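Local coordinates for extracellular solute-binding protein family 1 (Alicyclobacillus acidocaldarius subsp. acidocaldarius, PDB 4OVJ) that probably serves as the extracellular binding component of an ABC-type importer, capturing a solute outside the cell and presenting it for uptake, at residues 176-181 with 227-232; 146-151 with 165-170; 159-164 with 218-223. All blocks are in the same frame, centred on the assembly; numbering follows the deposited sequence. Where two conformers were deposited one is given.

Contact 1: 176-181 with 227-232; sequences KWAEND and EGVVPP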
loop_
_atom_site.group_PDB
_atom_site.type_symbol
_atom_site.label_atom_id
_atom_site.label_comp_id
_atom_site.label_asym_id
_atom_site.label_seq_id
_atom_site.Cartn_x
_atom_site.Cartn_y
_atom_site.Cartn_z
ATOM N N LYS A 176 -2.038 17.193 24.819
ATOM C CA LYS A 176 -2.021 17.310 23.373
ATOM C C LYS A 176 -2.948 16.248 22.802
ATOM O O LYS A 176 -3.398 15.350 23.523
ATOM C CB LYS A 176 -0.606 17.098 22.843
ATOM C CG LYS A 176 0.374 18.187 23.246
ATOM C CD LYS A 176 1.697 17.994 22.545
ATOM C CE LYS A 176 2.740 19.009 23.012
ATOM N NZ LYS A 176 4.128 18.665 22.568
ATOM N N TRP A 177 -3.235 16.339 21.512
ATOM C CA TRP A 177 -4.000 15.287 20.846
ATOM C C TRP A 177 -3.146 14.042 20.813
ATOM O O TRP A 177 -1.965 14.121 20.502
ATOM C CB TRP A 177 -4.426 15.703 19.448
ATOM C CG TRP A 177 -5.316 16.899 19.466
ATOM C CD1 TRP A 177 -6.448 17.056 20.202
ATOM C CD2 TRP A 177 -5.162 18.108 18.704
ATOM N NE1 TRP A 177 -7.008 18.290 19.962
ATOM C CE2 TRP A 177 -6.234 18.958 19.055
ATOM C CE3 TRP A 177 -4.224 18.556 17.773
ATOM C CZ2 TRP A 177 -6.392 20.231 18.499
ATOM C CZ3 TRP A 177 -4.382 19.830 17.222
ATOM C CH2 TRP A 177 -5.452 20.645 17.589
ATOM N N ALA A 178 -3.737 12.900 21.159
ATOM C CA ALA A 178 -2.981 11.657 21.211
ATOM C C ALA A 178 -2.798 11.047 19.817
ATOM O O ALA A 178 -1.812 10.364 19.572
ATOM C CB ALA A 178 -3.641 10.653 22.145
ATOM N N GLU A 179 -3.763 11.285 18.932
ATOM C CA GLU A 179 -3.679 10.854 17.536
ATOM C C GLU A 179 -4.434 11.830 16.664
ATOM O O GLU A 179 -5.311 12.530 17.137
ATOM C CB GLU A 179 -4.292 9.451 17.370
ATOM C CG GLU A 179 -4.098 8.816 15.986
ATOM C CD GLU A 179 -4.836 7.493 15.818
ATOM O OE1 GLU A 179 -5.104 6.836 16.826
ATOM O OE2 GLU A 179 -5.131 7.087 14.669
ATOM N N ASN A 180 -4.092 11.854 15.384
ATOM C CA ASN A 180 -4.896 12.539 14.380
ATOM C C ASN A 180 -6.253 11.857 14.260
ATOM O O ASN A 180 -6.417 10.693 14.637
ATOM C CB ASN A 180 -4.204 12.482 13.028
ATOM C CG ASN A 180 -2.959 13.342 12.940
ATOM O OD1 ASN A 180 -2.440 13.892 13.927
ATOM N ND2 ASN A 180 -2.446 13.439 11.731
ATOM N N ASP A 181 -7.226 12.569 13.707
ATOM C CA ASP A 181 -8.514 11.971 13.396
ATOM C C ASP A 181 -8.331 11.310 12.035
ATOM O O ASP A 181 -8.436 11.962 10.998
ATOM C CB ASP A 181 -9.605 13.042 13.388
ATOM C CG ASP A 181 -10.992 12.474 13.166
ATOM O OD1 ASP A 181 -11.087 11.307 12.697
ATOM O OD2 ASP A 181 -11.985 13.204 13.453
ATOM N N GLU A 227 -14.117 13.737 23.503
ATOM C CA GLU A 227 -13.217 13.711 24.653
ATOM C C GLU A 227 -11.949 14.555 24.446
ATOM O O GLU A 227 -11.126 14.651 25.357
ATOM C CB GLU A 227 -12.787 12.271 24.960
ATOM C CG GLU A 227 -13.908 11.232 24.975
ATOM C CD GLU A 227 -14.322 10.767 26.354
ATOM O OE1 GLU A 227 -13.951 11.412 27.364
ATOM O OE2 GLU A 227 -15.043 9.743 26.424
ATOM N N GLY A 228 -11.775 15.146 23.264
ATOM C CA GLY A 228 -10.626 16.008 22.993
ATOM C C GLY A 228 -9.328 15.258 22.737
ATOM O O GLY A 228 -8.249 15.832 22.768
ATOM N N VAL A 229 -9.443 13.975 22.430
ATOM C CA VAL A 229 -8.296 13.099 22.294
ATOM C C VAL A 229 -7.710 13.121 20.868
ATOM O O VAL A 229 -6.515 12.853 20.663
ATOM C CB VAL A 229 -8.721 11.681 22.716
ATOM C CG1 VAL A 229 -7.633 10.699 22.453
ATOM C CG2 VAL A 229 -9.100 11.693 24.194
ATOM N N VAL A 230 -8.559 13.407 19.884
ATOM C CA VAL A 230 -8.116 13.671 18.504
ATOM C C VAL A 230 -8.597 15.078 18.141
ATOM O O VAL A 230 -9.457 15.633 18.826
ATOM C CB VAL A 230 -8.653 12.612 17.505
ATOM C CG1 VAL A 230 -8.272 11.198 17.961
ATOM C CG2 VAL A 230 -10.153 12.740 17.335
ATOM N N PRO A 231 -8.033 15.670 17.085
ATOM C CA PRO A 231 -8.347 17.077 16.813
ATOM C C PRO A 231 -9.783 17.273 16.371
ATOM O O PRO A 231 -10.399 16.352 15.870
ATOM C CB PRO A 231 -7.381 17.452 15.682
ATOM C CG PRO A 231 -6.350 16.374 15.661
ATOM C CD PRO A 231 -7.061 15.141 16.123
ATOM N N PRO A 232 -10.323 18.489 16.561
ATOM C CA PRO A 232 -11.663 18.808 16.043
ATOM C C PRO A 232 -11.666 18.909 14.515
ATOM O O PRO A 232 -10.601 19.021 13.891
ATOM C CB PRO A 232 -11.958 20.158 16.674
ATOM C CG PRO A 232 -10.625 20.770 16.913
ATOM C CD PRO A 232 -9.693 19.637 17.240
HETATM O O HOH W 1 -11.449 15.929 13.365
#
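With its CG anti to its own carbonyl carbon (chi1 -62°), Trp177 lays its indole across Pro231. The CA of Pro231 sits over one face, 3.6 Å from the centroid of the Trp177 five-membered ring and only 11° off the ring normal, a CH-pi contact. Proline suits this place: its slightly polarised C-H groups meet the pi cloud, and its compact, rigid ring adds an apolar surface, Pro231 CG lying 3.7 Å from Trp177 CD2. Pro232 crosses the indole at about a right angle, its CD near Trp177 CZ2, while the carbonyl oxygen of Gly228 comes in the ring plane to the edge at Trp177 CD1. Gly228 has positive phi and closes the preceding helix in a Schellman motif, a turn that glycine makes readily. With an alanine in place of Trp177, Pro231 would probably lose the ring over its CA and Pro232 CD its neighbour, opening a gap between the two loops.

The backbones are joined by one hydrogen bond, from Ala178 N to Val229 O at 2.8 Å. Further along, Val230 CA makes a CA-H...O contact of 3.3 Å with Glu179 O, which, like Glu179 N, is buried and has no hydrogen-bonding partner in the model. A water donates to both Asp181 OD2 and Pro231 O, bridging the far end; the same carboxylate forms a salt bridge with Arg225, which probably offsets its buried charge.

Both segments are loops following long helices. Ala178 and Val229 pack on Leu167 of helix 160-174, Val230 leans on helix 211-226, Asn180 shares a backbone hydrogen bond with Ala256 of strand 256-260, and Pro232 is the N-cap residue of helix 233-236.

Contact 2: 146-151 with 165-170; sequences AAFAKA and DILEKV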
loop_
_atom_site.group_PDB
_atom_site.type_symbol
_atom_site.label_atom_id
_atom_site.label_comp_id
_atom_site.label_asym_id
_atom_site.label_seq_id
_atom_site.Cartn_x
_atom_site.Cartn_y
_atom_site.Cartn_z
ATOM N N ALA A 146 8.063 8.356 23.308
ATOM C CA ALA A 146 8.131 8.908 24.645
ATOM C C ALA A 146 6.766 9.343 25.156
ATOM O O ALA A 146 6.460 9.142 26.332
ATOM C CB ALA A 146 9.126 10.063 24.710
ATOM N N ALA A 147 5.923 9.895 24.286
ATOM C CA ALA A 147 4.585 10.285 24.707
ATOM C C ALA A 147 3.744 9.078 25.131
ATOM O O ALA A 147 3.074 9.106 26.154
ATOM C CB ALA A 147 3.864 11.051 23.614
ATOM N N PHE A 148 3.766 8.024 24.327
ATOM C CA PHE A 148 2.965 6.844 24.619
ATOM C C PHE A 148 3.499 6.049 25.804
ATOM O O PHE A 148 2.731 5.393 26.493
ATOM C CB PHE A 148 2.771 5.987 23.357
ATOM C CG PHE A 148 1.644 6.498 22.508
ATOM C CD1 PHE A 148 1.822 7.639 21.728
ATOM C CD2 PHE A 148 0.385 5.906 22.577
ATOM C CE1 PHE A 148 0.760 8.174 21.003
ATOM C CE2 PHE A 148 -0.677 6.424 21.851
ATOM C CZ PHE A 148 -0.482 7.556 21.054
ATOM N N ALA A 149 4.801 6.131 26.054
ATOM C CA ALA A 149 5.377 5.516 27.250
ATOM C C ALA A 149 4.771 6.103 28.532
ATOM O O ALA A 149 4.721 5.417 29.560
ATOM C CB ALA A 149 6.902 5.626 27.247
ATOM N N LYS A 150 4.263 7.341 28.469
ATOM C CA LYS A 150 3.588 7.944 29.628
ATOM C C LYS A 150 2.273 7.233 29.981
ATOM O O LYS A 150 1.781 7.358 31.109
ATOM C CB LYS A 150 3.323 9.433 29.385
ATOM C CG LYS A 150 4.586 10.234 29.182
ATOM C CD LYS A 150 4.312 11.679 28.807
ATOM C CE LYS A 150 5.618 12.436 28.652
ATOM N NZ LYS A 150 5.376 13.853 28.310
ATOM N N ALA A 151 1.714 6.487 29.028
ATOM C CA ALA A 151 0.532 5.664 29.260
ATOM C C ALA A 151 0.884 4.187 29.362
ATOM O O ALA A 151 -0.004 3.348 29.388
ATOM C CB ALA A 151 -0.483 5.875 28.146
ATOM N N ASP A 165 -8.708 3.723 24.964
ATOM C CA ASP A 165 -8.322 3.915 26.373
ATOM C C ASP A 165 -6.896 4.457 26.495
ATOM O O ASP A 165 -6.615 5.366 27.292
ATOM C CB ASP A 165 -8.445 2.597 27.129
ATOM C CG ASP A 165 -8.660 2.794 28.609
ATOM O OD1 ASP A 165 -9.754 3.266 28.991
ATOM O OD2 ASP A 165 -7.736 2.479 29.389
ATOM N N ILE A 166 -5.994 3.904 25.697
ATOM C CA ILE A 166 -4.608 4.369 25.675
ATOM C C ILE A 166 -4.535 5.832 25.224
ATOM O O ILE A 166 -3.850 6.636 25.847
ATOM C CB ILE A 166 -3.718 3.466 24.794
ATOM C CG1 ILE A 166 -3.530 2.098 25.466
ATOM C CG2 ILE A 166 -2.387 4.138 24.533
ATOM C CD1 ILE A 166 -3.167 0.969 24.523
ATOM N N LEU A 167 -5.260 6.169 24.161
ATOM C CA LEU A 167 -5.285 7.537 23.662
ATOM C C LEU A 167 -5.775 8.504 24.740
ATOM O O LEU A 167 -5.197 9.588 24.936
ATOM C CB LEU A 167 -6.166 7.641 22.413
ATOM C CG LEU A 167 -5.709 6.910 21.152
ATOM C CD1 LEU A 167 -6.726 7.173 20.050
ATOM C CD2 LEU A 167 -4.327 7.380 20.731
ATOM N N GLU A 168 -6.829 8.114 25.452
ATOM C CA GLU A 168 -7.332 8.945 26.550
ATOM C C GLU A 168 -6.256 9.184 27.604
ATOM O O GLU A 168 -6.094 10.308 28.077
ATOM C CB GLU A 168 -8.595 8.341 27.161
ATOM C CG GLU A 168 -9.806 8.438 26.242
ATOM C CD GLU A 168 -11.034 7.705 26.770
ATOM O OE1 GLU A 168 -11.557 8.084 27.834
ATOM O OE2 GLU A 168 -11.492 6.753 26.099
ATOM N N LYS A 169 -5.508 8.138 27.951
ATOM C CA LYS A 169 -4.443 8.248 28.951
ATOM C C LYS A 169 -3.294 9.136 28.485
ATOM O O LYS A 169 -2.775 9.948 29.255
ATOM C CB LYS A 169 -3.924 6.863 29.335
ATOM C CG LYS A 169 -4.954 5.992 30.038
ATOM C CD LYS A 169 -5.196 6.422 31.480
ATOM C CE LYS A 169 -5.901 5.325 32.266
ATOM N NZ LYS A 169 -6.061 5.668 33.704
ATOM N N VAL A 170 -2.911 9.005 27.220
ATOM C CA VAL A 170 -1.855 9.849 26.653
ATOM C C VAL A 170 -2.286 11.319 26.681
ATOM O O VAL A 170 -1.538 12.190 27.115
ATOM C CB VAL A 170 -1.482 9.408 25.225
ATOM C CG1 VAL A 170 -0.469 10.363 24.620
ATOM C CG2 VAL A 170 -0.909 7.996 25.246
#
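Phe148 and Ala151 meet the side of helix 160-174 through Val170, in a small helix-to-helix apolar interface of the kind that builds the alpha/beta lobes of periplasmic-type binding proteins. Phe148 lies on a short helix that begins at residue 145, with Ala151 three residues further on.

The rotamer of Val170 decides how this valine is shared. CG1 stands anti to the backbone N (chi1 175°), which leaves CG2 anti to the carbonyl carbon and directed into the interface. There Val170 CG2 lies over one face of the Phe148 ring, 3.9 Å from its centroid and 22° off the normal, in a CH-pi contact displaced toward the rim at Phe148 CD2. The same methyl, Val170 CG2, is 3.6 Å from Ala151 CB, thus wedged between ring and alanine. A beta-branched residue fits because its second methyl, CG1, can at the same time turn to the backbone side, near Ala147 O.

Phe148 itself carries its ring nearer to helix 160-174 than its CB bond alone would suggest. Two residues of that helix reach the ring's rim. Ile166 holds CG2 anti to the backbone N, and Ile166 CG2 lies 3.8 Å from Phe148 CD2; from Leu167 it is the CD2 methyl that lies in the ring plane, near Phe148 CZ. The aromatic ring is thus met on a face and along its edge, while Trp163, earlier on the same helix, and Tyr143 also meet it.

Ala151 is small enough to let the chains come close, Ala151 and Val170 being the nearest CA pair at 5.5 Å. At the more exposed margin, Lys169 uses its aliphatic base while its amine leads away: Lys169 CB touches Ala151 CB at 3.8 Å.

Contact 3: 159-164 with 218-223; sequences SWQQWA and LNYWAN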
loop_
_atom_site.group_PDB
_atom_site.type_symbol
_atom_site.label_atom_id
_atom_site.label_comp_id
_atom_site.label_asym_id
_atom_site.label_seq_id
_atom_site.Cartn_x
_atom_site.Cartn_y
_atom_site.Cartn_z
ATOM N N SER A 159 -6.667 -3.809 20.561
ATOM C CA SER A 159 -7.997 -3.637 19.989
ATOM C C SER A 159 -8.341 -2.156 19.886
ATOM O O SER A 159 -7.731 -1.314 20.545
ATOM C CB SER A 159 -9.047 -4.301 20.854
ATOM O OG SER A 159 -9.160 -3.589 22.067
ATOM N N TRP A 160 -9.349 -1.847 19.083
ATOM C CA TRP A 160 -9.814 -0.458 18.968
ATOM C C TRP A 160 -10.209 0.131 20.334
ATOM O O TRP A 160 -9.880 1.278 20.641
ATOM C CB TRP A 160 -11.010 -0.370 18.016
ATOM C CG TRP A 160 -10.687 -0.529 16.569
ATOM C CD1 TRP A 160 -11.091 -1.530 15.758
ATOM C CD2 TRP A 160 -9.946 0.376 15.745
ATOM N NE1 TRP A 160 -10.627 -1.338 14.494
ATOM C CE2 TRP A 160 -9.929 -0.160 14.452
ATOM C CE3 TRP A 160 -9.286 1.592 15.981
ATOM C CZ2 TRP A 160 -9.284 0.466 13.393
ATOM C CZ3 TRP A 160 -8.654 2.219 14.931
ATOM C CH2 TRP A 160 -8.662 1.659 13.643
ATOM N N GLN A 161 -10.916 -0.639 21.155
ATOM C CA GLN A 161 -11.323 -0.129 22.471
ATOM C C GLN A 161 -10.129 0.025 23.415
ATOM O O GLN A 161 -10.045 0.993 24.170
ATOM C CB GLN A 161 -12.419 -1.001 23.077
ATOM C CG GLN A 161 -13.772 -0.830 22.374
ATOM C CD GLN A 161 -14.376 0.543 22.652
ATOM O OE1 GLN A 161 -14.356 1.006 23.792
ATOM N NE2 GLN A 161 -14.879 1.213 21.610
ATOM N N GLN A 162 -9.179 -0.904 23.361
ATOM C CA GLN A 162 -7.968 -0.745 24.147
ATOM C C GLN A 162 -7.179 0.492 23.701
ATOM O O GLN A 162 -6.659 1.236 24.518
ATOM C CB GLN A 162 -7.091 -1.985 24.050
ATOM C CG GLN A 162 -7.677 -3.219 24.735
ATOM C CD GLN A 162 -6.963 -4.521 24.374
ATOM O OE1 GLN A 162 -6.262 -4.625 23.362
ATOM N NE2 GLN A 162 -7.167 -5.534 25.197
ATOM N N TRP A 163 -7.108 0.693 22.394
ATOM C CA TRP A 163 -6.457 1.843 21.821
ATOM C C TRP A 163 -7.107 3.156 22.274
ATOM O O TRP A 163 -6.412 4.079 22.671
ATOM C CB TRP A 163 -6.455 1.714 20.296
ATOM C CG TRP A 163 -5.698 2.778 19.582
ATOM C CD1 TRP A 163 -6.184 3.602 18.613
ATOM C CD2 TRP A 163 -4.313 3.122 19.745
ATOM N NE1 TRP A 163 -5.188 4.432 18.153
ATOM C CE2 TRP A 163 -4.029 4.153 18.825
ATOM C CE3 TRP A 163 -3.282 2.643 20.560
ATOM C CZ2 TRP A 163 -2.771 4.722 18.714
ATOM C CZ3 TRP A 163 -2.024 3.210 20.440
ATOM C CH2 TRP A 163 -1.787 4.249 19.534
ATOM N N ALA A 164 -8.433 3.234 22.221
ATOM C CA ALA A 164 -9.142 4.438 22.679
ATOM C C ALA A 164 -8.825 4.760 24.134
ATOM O O ALA A 164 -8.614 5.926 24.487
ATOM C CB ALA A 164 -10.641 4.291 22.471
ATOM N N LEU A 218 -17.746 5.704 12.343
ATOM C CA LEU A 218 -17.908 7.138 12.569
ATOM C C LEU A 218 -18.067 7.467 14.058
ATOM O O LEU A 218 -17.511 8.452 14.542
ATOM C CB LEU A 218 -19.089 7.672 11.773
ATOM C CG LEU A 218 -18.964 7.622 10.250
ATOM C CD1 LEU A 218 -20.307 8.003 9.661
ATOM C CD2 LEU A 218 -17.857 8.514 9.715
ATOM N N ASN A 219 -18.824 6.638 14.776
ATOM C CA ASN A 219 -19.033 6.836 16.214
ATOM C C ASN A 219 -17.780 6.668 17.016
ATOM O O ASN A 219 -17.586 7.375 18.011
ATOM C CB ASN A 219 -20.095 5.888 16.750
ATOM C CG ASN A 219 -21.498 6.412 16.528
ATOM O OD1 ASN A 219 -21.706 7.620 16.451
ATOM N ND2 ASN A 219 -22.468 5.508 16.439
ATOM N N TYR A 220 -16.927 5.735 16.597
ATOM C CA TYR A 220 -15.659 5.514 17.274
ATOM C C TYR A 220 -14.852 6.798 17.295
ATOM O O TYR A 220 -14.421 7.248 18.351
ATOM C CB TYR A 220 -14.863 4.410 16.584
ATOM C CG TYR A 220 -13.508 4.161 17.201
ATOM C CD1 TYR A 220 -13.389 3.389 18.343
ATOM C CD2 TYR A 220 -12.350 4.712 16.649
ATOM C CE1 TYR A 220 -12.161 3.165 18.923
ATOM C CE2 TYR A 220 -11.110 4.476 17.219
ATOM C CZ TYR A 220 -11.023 3.698 18.358
ATOM O OH TYR A 220 -9.804 3.452 18.939
ATOM N N TRP A 221 -14.687 7.408 16.127
ATOM C CA TRP A 221 -13.909 8.650 16.044
ATOM C C TRP A 221 -14.643 9.829 16.673
ATOM O O TRP A 221 -14.012 10.677 17.303
ATOM C CB TRP A 221 -13.517 8.958 14.601
ATOM C CG TRP A 221 -12.607 7.903 14.045
ATOM C CD1 TRP A 221 -12.962 6.847 13.258
ATOM C CD2 TRP A 221 -11.203 7.769 14.285
ATOM N NE1 TRP A 221 -11.863 6.068 12.987
ATOM C CE2 TRP A 221 -10.769 6.623 13.597
ATOM C CE3 TRP A 221 -10.265 8.523 15.006
ATOM C CZ2 TRP A 221 -9.442 6.204 13.607
ATOM C CZ3 TRP A 221 -8.946 8.104 15.022
ATOM C CH2 TRP A 221 -8.548 6.963 14.320
ATOM N N ALA A 222 -15.970 9.869 16.529
ATOM C CA ALA A 222 -16.751 10.940 17.151
ATOM C C ALA A 222 -16.573 10.949 18.670
ATOM O O ALA A 222 -16.454 12.014 19.271
ATOM C CB ALA A 222 -18.214 10.835 16.781
ATOM N N ASN A 223 -16.514 9.763 19.280
ATOM C CA ASN A 223 -16.299 9.685 20.724
ATOM C C ASN A 223 -14.919 10.224 21.108
ATOM O O ASN A 223 -14.786 10.953 22.095
ATOM C CB ASN A 223 -16.539 8.280 21.241
ATOM C CG ASN A 223 -18.019 7.918 21.296
ATOM O OD1 ASN A 223 -18.899 8.781 21.347
ATOM N ND2 ASN A 223 -18.298 6.638 21.292
HETATM O O HOH W 2 -16.121 4.259 21.488
#
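Tyr220 reaches from helix 211-226 to Trp160 with its CG anti to the backbone N (chi1 178°), and its hydroxyl donates a 2.8 Å hydrogen bond to Trp160 O. That carbonyl also accepts the helical bond from Ala164 N, the two donors arriving from opposite faces of its plane, so the tyrosine adds a second grip without breaking the helix. Around the phenol the packing is close: the edge of Trp160 turns toward the Tyr220 face in an offset edge-to-face pair, planes at 68°, with Trp160 CE3 3.6 Å from Tyr220 CZ. Ala164 offers only a methyl, leaving room for the hydroxyl, and Trp163 CD1 comes within 3.6 Å of Tyr220 OH.

Here the short helical segments 160-164 and 218-223 run nearly parallel, 12° between their directions, with axes 11.6 Å apart at closest, a separation that a long aromatic residue can span. Helix 160-174 opens here with a capping box: Ser159 OG accepts from Gln162 N, and Gln162 OE1 accepts from Ser159 N.

The outer side is looser. Gln161, bent at chi2, slides past the tyrosine ring, its NE2 no nearer than 4.2 Å to Tyr220 CD1. Beyond it, direct contact gives way to a water that accepts from both Gln161 NE2 and Asn223 ND2, the latter at 3.2 Å.

The three contacts cluster on one side of the chain's centre, in one region of the solute-binding fold. Contact 1 lies about 12 Å, centre to centre, from each of the others, and contacts 2 and 3 are about 15 Å apart. Helix 160-174 unites them: contacts 2 and 3 both use it, and contact 1 begins in the loop after it. Along the chain contact 2 closes before contact 1 opens, whereas contact 3 interleaves with both. Trp163 of contact 3 hydrogen-bonds through its indole NE1 to Glu179 of contact 1, while Trp221 packs on that same glutamate. Chain regions distant in sequence are thereby gathered into one continuous part of the fold.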